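Local coordinates for protein carboxylesterase (Uncultured bacterium, PDB 5GMX) that hydrolyses carboxylic esters as a family VIII carboxylesterase and also acts on oxyimino cephalosporins, probably through a beta-lactamase-like serine site, at residues A[50-54]-A[55-59]; A[295-298]-A[299-303]. One frame throughout, in Å; residues are numbered along the deposited sequence.

Interaction 1: A[50-54]-A[55-59]; sequences GGFAD and AGRSR
A type I beta turn from Asp54 to Arg57 reverses the chain just after strand 43-51, and the side chain of Asp54 fills the inside of the loop it makes. The turn bond runs from Arg57 N to Asp54 O at 3.2 Å, with the donor well above the carbonyl plane. CG of Asp54 sits between its own backbone N and carbonyl carbon (chi1 64°), which folds the carboxylate back over the returning chain. There it meets two successive backbone N-H groups. Arg59 N reaches Asp54 OD1 at 2.9 Å, from above the carboxylate plane. Ser58 N bonds to Asp54 OD2 on its syn lone pair, 3.1 Å away, and more weakly to OD1. These backbone bonds hold the rotation of the carboxylate. Ser58 OG also lies very close to Asp54 OD2, too close for that bond to be taken at face value. The Arg59 guanidinium lies with one face against Asp54 CB, with NH2 3.3 Å from that carbon. Its NH1 is 3.8 Å from Asp54 OD2, a long salt bridge of charges alone, since no N-H points at the oxygen. Such surroundings would probably favour the ionised acid. On the Phe52 side, Arg57 CB stands over the centre of the ring, 3.9 Å from the centroid and 12° off the normal, a CH-pi contact. Arg57 O lies over a ring face too, 3.3 Å from Phe52 CE2. The loop is closed by a nearly straight bond from Ala53 N to Arg59 O (2.8 Å, 171°). Ala55 N bonds outward to Glu215 OE1, and Phe52 shares a backbone bond with Val32. This is a type I beta turn whose first residue, an aspartate, accepts from backbone N-H groups after the turn, beside the beta-lactamase-like sheet.

Interaction 2: A[295-298]-A[299-303]; sequences SAKG and IAEMT
Lys297 and Glu301 lie one helical turn apart on the outer side of helix 296-302, and their side chains slant across one another. The lysine chain bends at chi2 and chi4, which brings NZ to 4.1 Å from Glu301 CG. Lys297 NZ stays 5.5 Å from Glu301 OE2, and that oxygen forms a salt bridge with Arg304 instead. CG of Glu301 is anti to the carbonyl carbon (chi1 -72°) and rests 3.4 Å from Lys297 O. On another side of the helix, the selenomethionine Met302 bends at chi3. Its CE is modelled implausibly close to Gly298 O, so the position of that methyl is doubtful. The side chain also touches Tyr92 and Phe324. Ile299 turns CG1 back along the first turn, 3.8 Å from Ser295 O, and touches Phe339 of strand 339-342. Four backbone bonds run between residues four apart, from Ile299 N to Ser295 O through to Met302 N and Gly298 O. At the start, Ser295 OG accepts from Gly298 N (3.2 Å) and is also hydrogen-bonded to Asp86. At the far end, Thr303 OG1 donates to Ile299 O at 2.8 Å. This is a short alpha helix with a serine N-cap.

Overall arrangement
Interaction 1 comes first along the chain, where strand 43-51 ends. It closes a tight loop that leads on toward strand 67-68, at the end of one of the strands of the antiparallel sheet. The chain then passes through helix 72-86 and the helical part of the fold. Interaction 2 follows much later, as helix 296-302 after the short strand 291-292. The two are in series and neither nest nor cross. The centres of interactions 1 and 2 are about 40 Å apart, on opposite sides of the chain's centre. The nearest atoms of interactions 1 and 2 are about 29 Å apart. Interaction 1 links the sheet to the Glu215 loop. Interaction 2 joins Asp86, at the end of helix 72-86, to strand 339-342.

Interaction 1: A[50-54]-A[55-59]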
loop_
_atom_site.group_PDB
_atom_site.type_symbol
_atom_site.label_atom_id
_atom_site.label_comp_id
_atom_site.label_asym_id
_atom_site.label_seq_id
_atom_site.Cartn_x
_atom_site.Cartn_y
_atom_site.Cartn_z
ATOM N N GLY A 50 -12.191 -17.166 -0.369
ATOM C CA GLY A 50 -12.659 -18.259 -1.197
ATOM C C GLY A 50 -11.683 -18.634 -2.290
ATOM O O GLY A 50 -10.693 -17.931 -2.528
ATOM N N GLY A 51 -11.963 -19.752 -2.952
ATOM C CA GLY A 51 -11.160 -20.208 -4.068
ATOM C C GLY A 51 -9.886 -20.898 -3.645
ATOM O O GLY A 51 -9.811 -21.486 -2.565
ATOM N N PHE A 52 -8.864 -20.809 -4.488
ATOM C CA PHE A 52 -7.660 -21.604 -4.290
ATOM C C PHE A 52 -6.396 -20.765 -4.220
ATOM O O PHE A 52 -6.340 -19.658 -4.740
ATOM C CB PHE A 52 -7.545 -22.647 -5.402
ATOM C CG PHE A 52 -8.748 -23.546 -5.505
ATOM C CD1 PHE A 52 -9.809 -23.215 -6.330
ATOM C CD2 PHE A 52 -8.826 -24.706 -4.751
ATOM C CE1 PHE A 52 -10.919 -24.031 -6.414
ATOM C CE2 PHE A 52 -9.935 -25.531 -4.829
ATOM C CZ PHE A 52 -10.984 -25.192 -5.664
ATOM N N ALA A 53 -5.392 -21.300 -3.541
ATOM C CA ALA A 53 -4.107 -20.645 -3.410
ATOM C C ALA A 53 -3.175 -20.947 -4.589
ATOM O O ALA A 53 -2.161 -20.278 -4.762
ATOM C CB ALA A 53 -3.443 -21.066 -2.104
ATOM N N ASP A 54 -3.522 -21.941 -5.401
ATOM C CA ASP A 54 -2.623 -22.403 -6.458
ATOM C C ASP A 54 -3.315 -22.467 -7.813
ATOM O O ASP A 54 -4.535 -22.564 -7.895
ATOM C CB ASP A 54 -2.043 -23.782 -6.106
ATOM C CG ASP A 54 -3.113 -24.870 -6.016
ATOM O OD1 ASP A 54 -4.228 -24.571 -5.534
ATOM O OD2 ASP A 54 -2.835 -26.028 -6.410
ATOM N N ALA A 55 -2.519 -22.403 -8.874
ATOM C CA ALA A 55 -3.039 -22.463 -10.234
ATOM C C ALA A 55 -3.789 -23.766 -10.501
ATOM O O ALA A 55 -4.796 -23.776 -11.208
ATOM C CB ALA A 55 -1.900 -22.292 -11.240
ATOM N N GLY A 56 -3.296 -24.856 -9.919
ATOM C CA GLY A 56 -3.876 -26.173 -10.125
ATOM C C GLY A 56 -5.191 -26.425 -9.405
ATOM O O GLY A 56 -5.783 -27.496 -9.557
ATOM N N ARG A 57 -5.650 -25.441 -8.630
ATOM C CA ARG A 57 -6.901 -25.530 -7.870
ATOM C C ARG A 57 -6.926 -26.751 -6.951
ATOM O O ARG A 57 -7.961 -27.385 -6.786
ATOM C CB ARG A 57 -8.118 -25.583 -8.801
ATOM C CG ARG A 57 -8.042 -24.680 -10.018
ATOM C CD ARG A 57 -7.920 -23.224 -9.618
ATOM N NE ARG A 57 -8.230 -22.315 -10.719
ATOM C CZ ARG A 57 -9.448 -21.849 -10.978
ATOM N NH1 ARG A 57 -10.472 -22.207 -10.207
ATOM N NH2 ARG A 57 -9.637 -21.019 -11.999
ATOM N N SER A 58 -5.785 -27.077 -6.357
ATOM C CA SER A 58 -5.707 -28.234 -5.487
ATOM C C SER A 58 -5.572 -27.855 -4.016
ATOM O O SER A 58 -5.749 -28.700 -3.144
ATOM C CB SER A 58 -4.528 -29.109 -5.900
ATOM O OG SER A 58 -3.322 -28.364 -5.867
ATOM N N ARG A 59 -5.284 -26.585 -3.734
ATOM C CA ARG A 59 -5.134 -26.154 -2.349
ATOM C C ARG A 59 -6.039 -24.966 -2.091
ATOM O O ARG A 59 -5.779 -23.873 -2.583
ATOM C CB ARG A 59 -3.689 -25.769 -2.029
ATOM C CG ARG A 59 -2.677 -26.899 -2.131
ATOM C CD ARG A 59 -1.313 -26.476 -1.585
ATOM N NE ARG A 59 -0.731 -25.326 -2.277
ATOM C CZ ARG A 59 -0.071 -25.380 -3.434
ATOM N NH1 ARG A 59 0.100 -26.540 -4.061
ATOM N NH2 ARG A 59 0.423 -24.265 -3.965
#

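Interaction 2: A[295-298]-A[299-303]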
loop_
_atom_site.group_PDB
_atom_site.type_symbol
_atom_site.label_atom_id
_atom_site.label_comp_id
_atom_site.label_asym_id
_atom_site.label_seq_id
_atom_site.Cartn_x
_atom_site.Cartn_y
_atom_site.Cartn_z
ATOM N N SER A 295 -4.033 9.842 16.248
ATOM C CA SER A 295 -5.080 10.843 16.441
ATOM C C SER A 295 -5.736 11.231 15.105
ATOM O O SER A 295 -5.148 11.054 14.037
ATOM C CB SER A 295 -4.513 12.095 17.128
ATOM O OG SER A 295 -3.828 12.917 16.196
ATOM N N ALA A 296 -6.959 11.750 15.172
ATOM C CA ALA A 296 -7.680 12.209 13.979
ATOM C C ALA A 296 -6.961 13.368 13.262
ATOM O O ALA A 296 -7.012 13.479 12.033
ATOM C CB ALA A 296 -9.091 12.621 14.352
ATOM N N LYS A 297 -6.317 14.237 14.039
ATOM C CA LYS A 297 -5.481 15.303 13.486
ATOM C C LYS A 297 -4.384 14.708 12.617
ATOM O O LYS A 297 -4.110 15.211 11.528
ATOM C CB LYS A 297 -4.867 16.149 14.615
ATOM C CG LYS A 297 -3.482 16.749 14.305
ATOM C CD LYS A 297 -2.392 16.044 15.103
ATOM C CE LYS A 297 -1.063 16.784 15.070
ATOM N NZ LYS A 297 -0.198 16.474 13.881
ATOM N N GLY A 298 -3.786 13.615 13.085
ATOM C CA GLY A 298 -2.716 12.956 12.353
ATOM C C GLY A 298 -3.161 12.446 10.996
ATOM O O GLY A 298 -2.440 12.572 9.988
ATOM N N ILE A 299 -4.366 11.883 10.973
ATOM C CA ILE A 299 -4.969 11.400 9.740
ATOM C C ILE A 299 -5.254 12.551 8.790
ATOM O O ILE A 299 -4.924 12.473 7.605
ATOM C CB ILE A 299 -6.264 10.615 10.021
ATOM C CG1 ILE A 299 -5.940 9.316 10.759
ATOM C CG2 ILE A 299 -7.014 10.307 8.725
ATOM C CD1 ILE A 299 -7.160 8.639 11.388
ATOM N N ALA A 300 -5.836 13.630 9.308
ATOM C CA ALA A 300 -6.057 14.823 8.490
ATOM C C ALA A 300 -4.754 15.334 7.865
ATOM O O ALA A 300 -4.712 15.707 6.682
ATOM C CB ALA A 300 -6.706 15.924 9.324
ATOM N N GLU A 301 -3.683 15.342 8.653
ATOM C CA GLU A 301 -2.411 15.869 8.168
ATOM C C GLU A 301 -1.768 14.969 7.105
ATOM O O GLU A 301 -1.213 15.482 6.139
ATOM C CB GLU A 301 -1.433 16.095 9.332
ATOM C CG GLU A 301 -1.786 17.271 10.237
ATOM C CD GLU A 301 -1.713 18.614 9.503
ATOM O OE1 GLU A 301 -0.918 18.738 8.543
ATOM O OE2 GLU A 301 -2.461 19.544 9.878
HETATM N N MSE A 302 -1.842 13.645 7.265
HETATM C CA MSE A 302 -1.230 12.761 6.262
HETATM C C MSE A 302 -2.061 12.656 4.975
HETATM O O MSE A 302 -1.556 12.193 3.948
HETATM C CB MSE A 302 -0.967 11.357 6.846
HETATM C CG MSE A 302 -2.023 10.275 6.579
HETATM SE SE MSE A 302 -1.846 8.771 7.881
HETATM C CE MSE A 302 -1.436 9.931 9.330
ATOM N N THR A 303 -3.309 13.122 5.004
ATOM C CA THR A 303 -4.144 13.057 3.806
ATOM C C THR A 303 -4.404 14.409 3.129
ATOM O O THR A 303 -5.223 14.491 2.216
ATOM C CB THR A 303 -5.495 12.396 4.110
ATOM O OG1 THR A 303 -6.151 13.095 5.173
ATOM C CG2 THR A 303 -5.286 10.942 4.513
#